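Local structure of 4-alpha-glucanotransferase (Corynebacterium glutamicum, 5B68) at residues F133-D138 against C157-T162; L85-H90 against R109-V114; P74-A79 against E438-W443. The protein is an amylomaltase-type enzyme of the TIM-barrel clan that carries an N-terminal beta-sandwich domain. One frame throughout, in Å; residues are numbered along the deposited sequence.

In the fold
All three contacts involve the mixed sheet of the N-terminal beta-sandwich domain. Contacts 1 and 2 lie wholly within that domain, their centres about 9 Å apart, and meet through strand 126-134, which pairs with both 86-92 and 108-114. Contact 3, centred about 11 Å from contact 1 and 16 Å from contact 2, starts on strand 76-80, the parallel neighbour of 153-162, and reaches residues 438-443 of the TIM-barrel part of the chain. Along the chain contact 2 closes before contact 1 opens, and both fall within the long excursion between the two halves of contact 3. Contacts 1 and 2 are thus packing internal to the sandwich, while contact 3 is made between it and the TIM-barrel part.

Contact 1: residues F133-D138 against C157-T162; sequences FKIPGD and CGLIIT
This contact is part of the hydrophobic core of the N-terminal beta sandwich, where Ile135, just past the end of strand 126-134, drops its side chain onto Leu159 and Ile161 of strand 153-162. The backbones stay well apart, with 9.5 Å between Ile135 CA and Leu159 CA, and no hydrogen bond links them; methyl groups do all the touching. Ile135 CG1 lies between its own backbone N and carbonyl carbon (chi1 68°), and the branch carries CD1 into the gap. There CD1 of Ile135 meets CD1 of Ile161 tip to tip at 4.0 Å, and it also lies 4.1 Å from CD1 of Leu159. With Leu159 the fit is different: the two side chains run past each other in opposite directions, and the second branch of each closes the pair, Ile135 CG2 sitting 4.2 Å from Leu159 CD2. One isoleucine is therefore applied to two residues spaced two apart on the same face of the strand. Ala79 and Phe87 also pack on Ile135, and Leu139 touches both Leu159 and Ile161. Backbone bonds tie Ile135 to Leu85 beside strand 86-92, while Gly158 bonds to Val77 of the parallel strand 76-80.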
loop_
_atom_site.group_PDB
_atom_site.type_symbol
_atom_site.label_atom_id
_atom_site.label_comp_id
_atom_site.label_asym_id
_atom_site.label_seq_id
_atom_site.Cartn_x
_atom_site.Cartn_y
_atom_site.Cartn_z
ATOM N N PHE A 133 -6.054 7.859 -34.643
ATOM C CA PHE A 133 -7.231 8.623 -34.211
ATOM C C PHE A 133 -6.876 9.420 -32.951
ATOM O O PHE A 133 -5.945 9.078 -32.214
ATOM C CB PHE A 133 -8.451 7.755 -33.947
ATOM C CG PHE A 133 -8.953 7.045 -35.168
ATOM C CD1 PHE A 133 -8.379 5.843 -35.535
ATOM C CD2 PHE A 133 -9.937 7.581 -35.965
ATOM C CE1 PHE A 133 -8.783 5.178 -36.672
ATOM C CE2 PHE A 133 -10.376 6.912 -37.103
ATOM C CZ PHE A 133 -9.816 5.697 -37.455
ATOM N N LYS A 134 -7.628 10.485 -32.750
ATOM C CA LYS A 134 -7.400 11.470 -31.728
ATOM C C LYS A 134 -8.621 11.553 -30.866
ATOM O O LYS A 134 -9.763 11.723 -31.333
ATOM C CB LYS A 134 -7.169 12.824 -32.414
ATOM C CG LYS A 134 -6.576 13.879 -31.553
ATOM C CD LYS A 134 -6.142 15.103 -32.380
ATOM C CE LYS A 134 -7.254 15.675 -33.240
ATOM N NZ LYS A 134 -6.787 16.848 -34.066
ATOM N N ILE A 135 -8.434 11.422 -29.564
ATOM C CA ILE A 135 -9.522 11.643 -28.659
ATOM C C ILE A 135 -9.820 13.157 -28.457
ATOM O O ILE A 135 -8.900 13.955 -28.566
ATOM C CB ILE A 135 -9.341 10.947 -27.286
ATOM C CG1 ILE A 135 -8.192 11.565 -26.482
ATOM C CG2 ILE A 135 -9.050 9.469 -27.474
ATOM C CD1 ILE A 135 -8.118 10.961 -25.065
ATOM N N PRO A 136 -11.059 13.478 -28.117
ATOM C CA PRO A 136 -11.461 14.836 -27.774
ATOM C C PRO A 136 -10.780 15.262 -26.493
ATOM O O PRO A 136 -10.496 14.430 -25.672
ATOM C CB PRO A 136 -12.958 14.719 -27.518
ATOM C CG PRO A 136 -13.374 13.412 -28.048
ATOM C CD PRO A 136 -12.175 12.535 -28.038
ATOM N N GLY A 137 -10.531 16.555 -26.359
ATOM C CA GLY A 137 -9.835 17.110 -25.229
ATOM C C GLY A 137 -10.710 17.430 -24.043
ATOM O O GLY A 137 -10.230 17.950 -23.065
ATOM N N ASP A 138 -11.994 17.152 -24.161
ATOM C CA ASP A 138 -12.971 17.487 -23.135
ATOM C C ASP A 138 -13.715 16.304 -22.521
ATOM O O ASP A 138 -14.842 16.445 -22.108
ATOM C CB ASP A 138 -13.966 18.530 -23.639
ATOM C CG ASP A 138 -14.876 17.999 -24.710
ATOM O OD1 ASP A 138 -14.615 16.918 -25.237
ATOM O OD2 ASP A 138 -15.859 18.678 -25.027
ATOM N N CYS A 157 -11.035 -1.389 -25.957
ATOM C CA CYS A 157 -10.040 -1.205 -24.940
ATOM C C CYS A 157 -10.491 -0.142 -23.945
ATOM O O CYS A 157 -11.366 0.633 -24.223
ATOM C CB CYS A 157 -8.672 -0.920 -25.519
ATOM S SG CYS A 157 -8.484 0.761 -26.139
ATOM N N GLY A 158 -9.928 -0.153 -22.729
ATOM C CA GLY A 158 -10.241 0.919 -21.789
ATOM C C GLY A 158 -9.633 2.197 -22.318
ATOM O O GLY A 158 -8.577 2.175 -22.942
ATOM N N LEU A 159 -10.318 3.278 -22.029
ATOM C CA LEU A 159 -9.904 4.653 -22.237
ATOM C C LEU A 159 -10.119 5.369 -20.917
ATOM O O LEU A 159 -11.283 5.582 -20.492
ATOM C CB LEU A 159 -10.748 5.347 -23.324
ATOM C CG LEU A 159 -10.454 6.845 -23.561
ATOM C CD1 LEU A 159 -9.015 7.147 -23.921
ATOM C CD2 LEU A 159 -11.349 7.467 -24.624
ATOM N N ILE A 160 -9.020 5.692 -20.240
ATOM C CA ILE A 160 -9.067 6.085 -18.868
ATOM C C ILE A 160 -8.524 7.499 -18.782
ATOM O O ILE A 160 -7.395 7.742 -19.173
ATOM C CB ILE A 160 -8.210 5.126 -18.049
ATOM C CG1 ILE A 160 -8.742 3.668 -18.216
ATOM C CG2 ILE A 160 -8.261 5.521 -16.589
ATOM C CD1 ILE A 160 -7.665 2.659 -18.078
ATOM N N ILE A 161 -9.315 8.391 -18.266
ATOM C CA ILE A 161 -8.990 9.803 -18.250
ATOM C C ILE A 161 -8.717 10.255 -16.781
ATOM O O ILE A 161 -9.543 10.051 -15.860
ATOM C CB ILE A 161 -10.155 10.593 -18.847
ATOM C CG1 ILE A 161 -10.482 10.118 -20.295
ATOM C CG2 ILE A 161 -9.850 12.064 -18.819
ATOM C CD1 ILE A 161 -9.318 10.252 -21.285
ATOM N N THR A 162 -7.541 10.818 -16.572
ATOM C CA THR A 162 -7.007 10.970 -15.238
ATOM C C THR A 162 -6.791 12.453 -14.939
ATOM O O THR A 162 -6.661 13.275 -15.846
ATOM C CB THR A 162 -5.720 10.209 -15.084
ATOM O OG1 THR A 162 -4.682 10.840 -15.822
ATOM C CG2 THR A 162 -5.840 8.720 -15.460
#

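Contact 2: residues L85-H90 against R109-V114; sequences LVFPVH and RDVSQV. With SO4 (sulfate ion), chain L.
Val86 and Val114 touch even though their strands are not partners: strand 126-134 runs between them, and the two segments share no hydrogen bond. The two valine side chains lie at a slant to each other on one face of that middle strand, Val86 CG1 lying 3.9 Å from Val114 CG2, and both also rest on Lys134. Val86 CG1 is anti to the backbone N (chi1 176°), which sends this methyl across to its partner. A second, looser bridge forms on the other face, where Phe133 sits. Here Phe87 turns its ring edge to Val111, whose CG1 lies near the ring plane and 4.4 Å from CZ of Phe87.

At the far end of 109-114 a sulfate ion, probably from the crystallisation liquor, is held through a single oxygen. Arg109 donates to O3 of the sulfate from NE at 2.8 Å and from NH1 at 3.1 Å, with O3 in the guanidinium plane; of the two arginine bonds the NE one is the straighter (158° against 138°). Asp110 N adds a longer bond of 3.3 Å to the same O3. Arg109 NH1 also forms a salt bridge with Asp138 OD1. Phe87 and Val111 both pack on Leu146 of strand 142-150, whereas backbone bonds join Phe87 to Phe133 of strand 126-134 and Arg109 to Ile101 of strand 98-102.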
loop_
_atom_site.group_PDB
_atom_site.type_symbol
_atom_site.label_atom_id
_atom_site.label_comp_id
_atom_site.label_asym_id
_atom_site.label_seq_id
_atom_site.Cartn_x
_atom_site.Cartn_y
_atom_site.Cartn_z
ATOM N N LEU A 85 -5.099 13.008 -27.076
ATOM C CA LEU A 85 -4.136 12.003 -27.287
ATOM C C LEU A 85 -4.401 11.229 -28.582
ATOM O O LEU A 85 -5.549 10.927 -28.876
ATOM C CB LEU A 85 -4.145 11.069 -26.076
ATOM C CG LEU A 85 -3.212 9.854 -26.156
ATOM C CD1 LEU A 85 -2.681 9.556 -24.771
ATOM C CD2 LEU A 85 -3.861 8.595 -26.680
ATOM N N VAL A 86 -3.313 10.889 -29.269
ATOM C CA VAL A 86 -3.362 10.199 -30.562
ATOM C C VAL A 86 -2.986 8.741 -30.319
ATOM O O VAL A 86 -1.970 8.471 -29.713
ATOM C CB VAL A 86 -2.456 10.852 -31.602
ATOM C CG1 VAL A 86 -2.437 10.059 -32.898
ATOM C CG2 VAL A 86 -2.922 12.308 -31.854
ATOM N N PHE A 87 -3.770 7.800 -30.855
ATOM C CA PHE A 87 -3.490 6.344 -30.695
ATOM C C PHE A 87 -3.630 5.627 -32.086
ATOM O O PHE A 87 -4.340 6.101 -32.981
ATOM C CB PHE A 87 -4.430 5.698 -29.644
ATOM C CG PHE A 87 -5.882 5.774 -29.988
ATOM C CD1 PHE A 87 -6.637 6.923 -29.730
ATOM C CD2 PHE A 87 -6.493 4.739 -30.641
ATOM C CE1 PHE A 87 -7.952 7.008 -30.118
ATOM C CE2 PHE A 87 -7.830 4.835 -31.023
ATOM C CZ PHE A 87 -8.567 5.938 -30.744
ATOM N N PRO A 88 -2.967 4.488 -32.240
ATOM C CA PRO A 88 -2.997 3.640 -33.426
ATOM C C PRO A 88 -4.114 2.632 -33.394
ATOM O O PRO A 88 -4.490 2.134 -32.349
ATOM C CB PRO A 88 -1.616 2.960 -33.430
ATOM C CG PRO A 88 -1.347 2.827 -31.961
ATOM C CD PRO A 88 -1.936 4.025 -31.295
ATOM N N VAL A 89 -4.698 2.391 -34.551
ATOM C CA VAL A 89 -5.632 1.296 -34.792
ATOM C C VAL A 89 -5.061 0.445 -35.957
ATOM O O VAL A 89 -4.481 1.009 -36.903
ATOM C CB VAL A 89 -6.981 1.890 -35.173
ATOM C CG1 VAL A 89 -7.923 0.890 -35.813
ATOM C CG2 VAL A 89 -7.678 2.493 -33.949
ATOM N N HIS A 90 -5.183 -0.878 -35.881
ATOM C CA HIS A 90 -4.780 -1.784 -36.932
ATOM C C HIS A 90 -5.999 -2.542 -37.415
ATOM O O HIS A 90 -6.747 -3.129 -36.613
ATOM C CB HIS A 90 -3.720 -2.739 -36.444
ATOM C CG HIS A 90 -2.493 -2.040 -35.964
ATOM N ND1 HIS A 90 -1.620 -1.416 -36.830
ATOM C CD2 HIS A 90 -2.073 -1.733 -34.728
ATOM C CE1 HIS A 90 -0.651 -0.842 -36.144
ATOM N NE2 HIS A 90 -0.918 -0.991 -34.866
ATOM N N ARG A 109 -19.226 9.278 -27.453
ATOM C CA ARG A 109 -18.405 10.332 -28.064
ATOM C C ARG A 109 -17.651 9.846 -29.330
ATOM O O ARG A 109 -17.394 8.646 -29.519
ATOM C CB ARG A 109 -17.406 10.925 -27.037
ATOM C CG ARG A 109 -18.006 11.621 -25.789
ATOM C CD ARG A 109 -18.816 12.895 -26.106
ATOM N NE ARG A 109 -18.007 13.824 -26.830
ATOM C CZ ARG A 109 -17.137 14.706 -26.325
ATOM N NH1 ARG A 109 -16.413 15.444 -27.148
ATOM N NH2 ARG A 109 -16.994 14.874 -25.007
ATOM N N ASP A 110 -17.252 10.787 -30.178
ATOM C CA ASP A 110 -16.499 10.498 -31.395
ATOM C C ASP A 110 -15.014 10.735 -31.204
ATOM O O ASP A 110 -14.604 11.453 -30.291
ATOM C CB ASP A 110 -16.982 11.418 -32.535
ATOM C CG ASP A 110 -18.344 11.008 -33.086
ATOM O OD1 ASP A 110 -18.683 9.797 -33.132
ATOM O OD2 ASP A 110 -19.071 11.910 -33.517
ATOM N N VAL A 111 -14.218 10.155 -32.090
ATOM C CA VAL A 111 -12.826 10.433 -32.233
ATOM C C VAL A 111 -12.701 11.044 -33.615
ATOM O O VAL A 111 -13.695 11.023 -34.349
ATOM C CB VAL A 111 -11.951 9.180 -32.127
ATOM C CG1 VAL A 111 -12.067 8.638 -30.716
ATOM C CG2 VAL A 111 -12.345 8.146 -33.183
ATOM N N SER A 112 -11.537 11.614 -33.897
ATOM C CA SER A 112 -11.177 12.189 -35.200
ATOM C C SER A 112 -9.960 11.484 -35.752
ATOM O O SER A 112 -8.960 11.294 -35.037
ATOM C CB SER A 112 -10.780 13.686 -35.052
ATOM O OG SER A 112 -11.794 14.300 -34.318
ATOM N N GLN A 113 -10.016 11.142 -37.051
ATOM C CA GLN A 113 -8.882 10.574 -37.712
ATOM C C GLN A 113 -7.799 11.619 -37.945
ATOM O O GLN A 113 -8.082 12.797 -38.256
ATOM C CB GLN A 113 -9.266 9.892 -39.011
ATOM C CG GLN A 113 -8.100 9.000 -39.510
ATOM C CD GLN A 113 -8.475 8.083 -40.661
ATOM O OE1 GLN A 113 -9.616 8.085 -41.131
ATOM N NE2 GLN A 113 -7.524 7.341 -41.121
ATOM N N VAL A 114 -6.572 11.217 -37.753
ATOM C CA VAL A 114 -5.437 12.092 -38.082
ATOM C C VAL A 114 -4.419 11.405 -38.935
ATOM O O VAL A 114 -4.418 10.203 -39.093
ATOM C CB VAL A 114 -4.745 12.715 -36.828
ATOM C CG1 VAL A 114 -5.667 13.650 -36.046
ATOM C CG2 VAL A 114 -4.239 11.662 -35.904
HETATM S S SO4 L . -18.845 14.348 -30.326
HETATM O O1 SO4 L . -19.747 13.164 -30.530
HETATM O O2 SO4 L . -18.451 14.856 -31.675
HETATM O O3 SO4 L . -17.613 13.986 -29.558
HETATM O O4 SO4 L . -19.583 15.388 -29.553
#

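Contact 3: residues P74-A79 against E438-W443; sequences PPSVVA and EGYIPW
Ser76, on the way into strand 76-80, puts its short side chain against Gly439 and Tyr440 in the tight link between helices 434-437 and 441-452. Its CB meets Gly439 CA at 4.1 Å, and the Ser76 and Gly439 CA atoms are 5.4 Å apart. One atom further on, OG stands between the backbone N and the carbonyl carbon (chi1 51°), which brings it to the edge of the Tyr440 ring, near its plane, 3.6 Å from CE2 and 3.7 Å from CD2 of Tyr440. The real polar partner of OG is the carbonyl oxygen of Ala436, to which it is hydrogen-bonded.

That carbonyl already belongs to a Schellman motif, accepting from Gly439 N while Tyr440 N bonds to Leu435 O. Gly439 has the positive phi (71°) expected of the C-prime residue. Gly439 and Tyr440 are the two central residues of a type I' turn from Glu438 to Ile441, and Tyr440 is also at the N-cap position of the next helix. Ile441 N closes this turn on Glu438 O at 3.3 Å. Ala489 of helix 487-500 is touched by both Tyr440 and Val78. Between the two segments themselves there is only packing; the polar tie is made just outside them, where the Ser76 hydroxyl shares the Ala436 carbonyl with the backbone N-H of Gly439.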
loop_
_atom_site.group_PDB
_atom_site.type_symbol
_atom_site.label_atom_id
_atom_site.label_comp_id
_atom_site.label_asym_id
_atom_site.label_seq_id
_atom_site.Cartn_x
_atom_site.Cartn_y
_atom_site.Cartn_z
ATOM N N PRO A 74 -5.059 -0.412 -28.882
ATOM C CA PRO A 74 -4.006 -0.599 -27.888
ATOM C C PRO A 74 -4.537 -1.457 -26.740
ATOM O O PRO A 74 -5.769 -1.659 -26.576
ATOM C CB PRO A 74 -3.661 0.822 -27.440
ATOM C CG PRO A 74 -4.145 1.671 -28.559
ATOM C CD PRO A 74 -5.355 1.010 -29.114
ATOM N N PRO A 75 -3.610 -1.988 -25.926
ATOM C CA PRO A 75 -4.081 -2.755 -24.733
ATOM C C PRO A 75 -5.076 -1.952 -23.917
ATOM O O PRO A 75 -6.105 -2.491 -23.522
ATOM C CB PRO A 75 -2.777 -2.937 -23.910
ATOM C CG PRO A 75 -1.691 -2.815 -24.907
ATOM C CD PRO A 75 -2.122 -1.871 -25.994
ATOM N N SER A 76 -4.748 -0.658 -23.687
ATOM C CA SER A 76 -5.674 0.366 -23.173
ATOM C C SER A 76 -5.052 1.738 -23.495
ATOM O O SER A 76 -3.906 1.795 -23.908
ATOM C CB SER A 76 -5.966 0.195 -21.708
ATOM O OG SER A 76 -4.756 0.068 -20.948
ATOM N N VAL A 77 -5.800 2.814 -23.259
ATOM C CA VAL A 77 -5.336 4.158 -23.505
ATOM C C VAL A 77 -5.637 5.013 -22.292
ATOM O O VAL A 77 -6.786 5.055 -21.820
ATOM C CB VAL A 77 -6.084 4.738 -24.715
ATOM C CG1 VAL A 77 -5.718 6.219 -24.878
ATOM C CG2 VAL A 77 -5.829 3.909 -25.982
ATOM N N VAL A 78 -4.590 5.622 -21.730
ATOM C CA VAL A 78 -4.731 6.442 -20.537
ATOM C C VAL A 78 -4.266 7.859 -20.897
ATOM O O VAL A 78 -3.204 7.982 -21.472
ATOM C CB VAL A 78 -3.857 5.897 -19.360
ATOM C CG1 VAL A 78 -4.129 6.729 -18.122
ATOM C CG2 VAL A 78 -4.249 4.457 -19.043
ATOM N N ALA A 79 -5.040 8.866 -20.592
ATOM C CA ALA A 79 -4.720 10.276 -20.948
ATOM C C ALA A 79 -5.090 11.132 -19.774
ATOM O O ALA A 79 -6.033 10.828 -19.005
ATOM C CB ALA A 79 -5.471 10.698 -22.190
ATOM N N GLU A 438 -5.819 -5.709 -19.615
ATOM C CA GLU A 438 -7.015 -5.843 -18.814
ATOM C C GLU A 438 -7.546 -4.481 -18.394
ATOM O O GLU A 438 -8.367 -4.394 -17.542
ATOM C CB GLU A 438 -6.781 -6.710 -17.592
ATOM C CG GLU A 438 -6.588 -8.160 -17.928
ATOM C CD GLU A 438 -7.813 -8.795 -18.540
ATOM O OE1 GLU A 438 -8.928 -8.570 -18.070
ATOM O OE2 GLU A 438 -7.644 -9.539 -19.492
ATOM N N GLY A 439 -7.011 -3.424 -18.969
ATOM C CA GLY A 439 -7.553 -2.103 -18.743
ATOM C C GLY A 439 -7.298 -1.561 -17.357
ATOM O O GLY A 439 -7.963 -0.685 -16.906
ATOM N N TYR A 440 -6.313 -2.128 -16.701
ATOM C CA TYR A 440 -5.904 -1.769 -15.350
ATOM C C TYR A 440 -7.037 -2.003 -14.322
ATOM O O TYR A 440 -7.054 -1.393 -13.235
ATOM C CB TYR A 440 -5.354 -0.344 -15.291
ATOM C CG TYR A 440 -4.045 -0.198 -15.992
ATOM C CD1 TYR A 440 -2.826 -0.423 -15.296
ATOM C CD2 TYR A 440 -3.962 0.203 -17.330
ATOM C CE1 TYR A 440 -1.612 -0.356 -15.938
ATOM C CE2 TYR A 440 -2.744 0.332 -17.963
ATOM C CZ TYR A 440 -1.539 -0.009 -17.273
ATOM O OH TYR A 440 -0.303 0.106 -17.796
ATOM N N ILE A 441 -8.025 -2.829 -14.664
ATOM C CA ILE A 441 -9.170 -2.925 -13.815
ATOM C C ILE A 441 -8.827 -3.501 -12.417
ATOM O O ILE A 441 -9.405 -3.019 -11.433
ATOM C CB ILE A 441 -10.315 -3.714 -14.498
ATOM C CG1 ILE A 441 -10.808 -2.940 -15.725
ATOM C CG2 ILE A 441 -11.401 -4.066 -13.486
ATOM C CD1 ILE A 441 -11.482 -1.592 -15.453
ATOM N N PRO A 442 -7.872 -4.457 -12.322
ATOM C CA PRO A 442 -7.477 -4.928 -10.965
ATOM C C PRO A 442 -6.828 -3.843 -10.064
ATOM O O PRO A 442 -7.044 -3.824 -8.848
ATOM C CB PRO A 442 -6.513 -6.031 -11.293
ATOM C CG PRO A 442 -7.077 -6.625 -12.576
ATOM C CD PRO A 442 -7.342 -5.364 -13.339
ATOM N N TRP A 443 -6.088 -2.936 -10.694
ATOM C CA TRP A 443 -5.455 -1.792 -9.979
ATOM C C TRP A 443 -6.577 -0.821 -9.544
ATOM O O TRP A 443 -6.659 -0.388 -8.372
ATOM C CB TRP A 443 -4.460 -1.108 -10.908
ATOM C CG TRP A 443 -3.762 0.102 -10.390
ATOM C CD1 TRP A 443 -3.573 1.244 -11.077
ATOM C CD2 TRP A 443 -3.026 0.247 -9.170
ATOM N NE1 TRP A 443 -2.865 2.145 -10.328
ATOM C CE2 TRP A 443 -2.454 1.534 -9.186
ATOM C CE3 TRP A 443 -2.785 -0.577 -8.077
ATOM C CZ2 TRP A 443 -1.706 2.039 -8.119
ATOM C CZ3 TRP A 443 -2.068 -0.108 -7.030
ATOM C CH2 TRP A 443 -1.496 1.211 -7.056
#